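Local coordinates for protein exotoxin 6 (Staphylococcus aureus subsp. aureus Mu50, PDB 4ZYS) that is a staphylococcal superantigen-like exotoxin, probably secreted to interfere with host immune defences, perhaps through sugar binding, at residues 136-141 and 167-172. Numbering follows the deposited sequence.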
loop_
_atom_site.group_PDB
_atom_site.type_symbol
_atom_site.label_atom_id
_atom_site.label_comp_id
_atom_site.label_asym_id
_atom_site.label_seq_id
_atom_site.Cartn_x
_atom_site.Cartn_y
_atom_site.Cartn_z
ATOM N N ARG A 136 -3.153 -1.738 4.597
ATOM C CA ARG A 136 -4.218 -1.382 5.539
ATOM C C ARG A 136 -5.418 -2.339 5.450
ATOM O O ARG A 136 -6.041 -2.628 6.477
ATOM C CB ARG A 136 -4.672 0.073 5.341
ATOM C CG ARG A 136 -3.594 1.117 5.661
ATOM C CD ARG A 136 -3.247 1.124 7.155
ATOM N NE ARG A 136 -2.357 2.228 7.504
ATOM C CZ ARG A 136 -1.601 2.258 8.592
ATOM N NH1 ARG A 136 -1.576 1.222 9.423
ATOM N NH2 ARG A 136 -0.845 3.306 8.844
ATOM N N LEU A 137 -5.727 -2.852 4.259
ATOM C CA LEU A 137 -6.854 -3.776 4.149
ATOM C C LEU A 137 -6.462 -5.169 4.708
ATOM O O LEU A 137 -7.250 -5.798 5.411
ATOM C CB LEU A 137 -7.372 -3.855 2.708
ATOM C CG LEU A 137 -8.070 -2.562 2.192
ATOM C CD1 LEU A 137 -8.148 -2.551 0.678
ATOM C CD2 LEU A 137 -9.422 -2.352 2.830
ATOM N N ARG A 138 -5.227 -5.598 4.456
ATOM C CA ARG A 138 -4.715 -6.863 4.975
ATOM C C ARG A 138 -4.581 -6.772 6.503
ATOM O O ARG A 138 -4.908 -7.739 7.159
ATOM C CB ARG A 138 -3.378 -7.246 4.292
ATOM C CG ARG A 138 -3.554 -7.622 2.801
ATOM C CD ARG A 138 -2.426 -8.489 2.310
ATOM N NE ARG A 138 -2.206 -8.335 0.868
ATOM C CZ ARG A 138 -1.665 -9.261 0.079
ATOM N NH1 ARG A 138 -1.318 -10.441 0.570
ATOM N NH2 ARG A 138 -1.464 -9.010 -1.207
ATOM N N GLU A 139 -4.204 -5.603 7.057
ATOM C CA GLU A 139 -4.091 -5.330 8.506
ATOM C C GLU A 139 -5.431 -5.539 9.226
ATOM O O GLU A 139 -5.465 -6.179 10.273
ATOM C CB GLU A 139 -3.597 -3.887 8.732
ATOM C CG GLU A 139 -3.407 -3.490 10.189
ATOM C CD GLU A 139 -2.851 -2.094 10.367
ATOM O OE1 GLU A 139 -3.303 -1.177 9.643
ATOM O OE2 GLU A 139 -1.965 -1.918 11.234
ATOM N N ARG A 140 -6.515 -5.008 8.650
ATOM C CA ARG A 140 -7.894 -5.117 9.135
ATOM C C ARG A 140 -8.340 -6.602 9.091
ATOM O O ARG A 140 -8.848 -7.106 10.086
ATOM C CB ARG A 140 -8.775 -4.212 8.247
ATOM C CG ARG A 140 -10.262 -4.123 8.569
ATOM C CD ARG A 140 -10.634 -3.127 9.643
ATOM N NE ARG A 140 -10.183 -1.745 9.414
ATOM C CZ ARG A 140 -10.955 -0.758 8.977
ATOM N NH1 ARG A 140 -12.219 -0.989 8.647
ATOM N NH2 ARG A 140 -10.473 0.470 8.875
ATOM N N ALA A 141 -8.096 -7.312 7.962
ATOM C CA ALA A 141 -8.415 -8.734 7.789
ATOM C C ALA A 141 -7.640 -9.628 8.790
ATOM O O ALA A 141 -8.191 -10.616 9.267
ATOM C CB ALA A 141 -8.101 -9.162 6.368
ATOM N N HIS A 167 -9.460 -2.973 -9.259
ATOM C CA HIS A 167 -8.094 -3.335 -8.916
ATOM C C HIS A 167 -8.200 -4.569 -8.042
ATOM O O HIS A 167 -8.874 -4.511 -7.023
ATOM C CB HIS A 167 -7.353 -2.178 -8.199
ATOM C CG HIS A 167 -7.332 -0.931 -9.013
ATOM N ND1 HIS A 167 -6.422 -0.757 -10.033
ATOM C CD2 HIS A 167 -8.164 0.132 -8.978
ATOM C CE1 HIS A 167 -6.718 0.407 -10.577
ATOM N NE2 HIS A 167 -7.763 0.974 -9.976
ATOM N N THR A 168 -7.623 -5.703 -8.470
ATOM C CA THR A 168 -7.693 -6.936 -7.676
ATOM C C THR A 168 -6.309 -7.291 -7.136
ATOM O O THR A 168 -5.313 -7.137 -7.832
ATOM C CB THR A 168 -8.302 -8.110 -8.436
ATOM O OG1 THR A 168 -7.414 -8.458 -9.489
ATOM C CG2 THR A 168 -9.681 -7.807 -8.979
ATOM N N ILE A 169 -6.266 -7.734 -5.871
ATOM C CA ILE A 169 -5.051 -8.120 -5.166
ATOM C C ILE A 169 -5.237 -9.506 -4.562
ATOM O O ILE A 169 -6.098 -9.676 -3.698
ATOM C CB ILE A 169 -4.630 -7.083 -4.082
ATOM C CG1 ILE A 169 -4.567 -5.625 -4.667
ATOM C CG2 ILE A 169 -3.311 -7.519 -3.448
ATOM C CD1 ILE A 169 -4.282 -4.454 -3.644
ATOM N N ASP A 170 -4.408 -10.479 -5.001
ATOM C CA ASP A 170 -4.425 -11.863 -4.524
ATOM C C ASP A 170 -3.844 -11.915 -3.100
ATOM O O ASP A 170 -2.752 -11.418 -2.843
ATOM C CB ASP A 170 -3.651 -12.746 -5.520
ATOM C CG ASP A 170 -3.529 -14.227 -5.218
ATOM O OD1 ASP A 170 -4.091 -14.682 -4.188
ATOM O OD2 ASP A 170 -2.838 -14.925 -5.984
ATOM N N LEU A 171 -4.628 -12.446 -2.164
ATOM C CA LEU A 171 -4.258 -12.476 -0.749
ATOM C C LEU A 171 -3.218 -13.525 -0.405
ATOM O O LEU A 171 -2.571 -13.419 0.651
ATOM C CB LEU A 171 -5.511 -12.682 0.119
ATOM C CG LEU A 171 -6.388 -11.421 0.312
ATOM C CD1 LEU A 171 -7.596 -11.708 1.236
ATOM C CD2 LEU A 171 -5.571 -10.257 0.885
ATOM N N SER A 172 -3.041 -14.533 -1.276
ATOM C CA SER A 172 -2.095 -15.628 -1.036
ATOM C C SER A 172 -0.652 -15.233 -1.381
ATOM O O SER A 172 0.270 -16.007 -1.116
ATOM C CB SER A 172 -2.516 -16.889 -1.801
ATOM O OG SER A 172 -2.335 -16.751 -3.195
#
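Arg138 reaches from the helix to the end of the strand and lies against Leu171. The two side chains run past each other in opposite directions. The Leu171 CD2 methyl touches the Arg138 stem, 3.8 Å from CG, and also lies over one face of the guanidinium, 3.7 Å above its plane and offset toward the rim. Arg138 CG sits beside the backbone N (chi1 -69°), and the chain is extended from there to NE. This carries the guanidinium across to the strand. Arg138 NH2 lies 3.3 Å from Ile169 CG2 and 3.2 Å from Asp170 O, both oblique to the guanidinium.

Helix 130-145 here packs across the sheet of the C-terminal beta-grasp domain, and strand 166-170 is an edge strand of that sheet. Leu137, one residue before Arg138, is buried and touches Ile157, Leu107 and Ile192 on the inner strands. Leu171 also packs on Ile157 and Val194.

Further out, Asp134, one helical turn earlier, forms a salt bridge with Arg138 NE. Arg138 NH1 is hydrogen-bonded to Gln173 O and Tyr148 OH, and the same hydroxyl bonds to Leu171 O. At the strand end the chain enters an Asx turn: Asp170 OD1 accepts from Ser172 N (3.1 Å) and Ser172 OG (2.9 Å), both from the same face of the carboxylate.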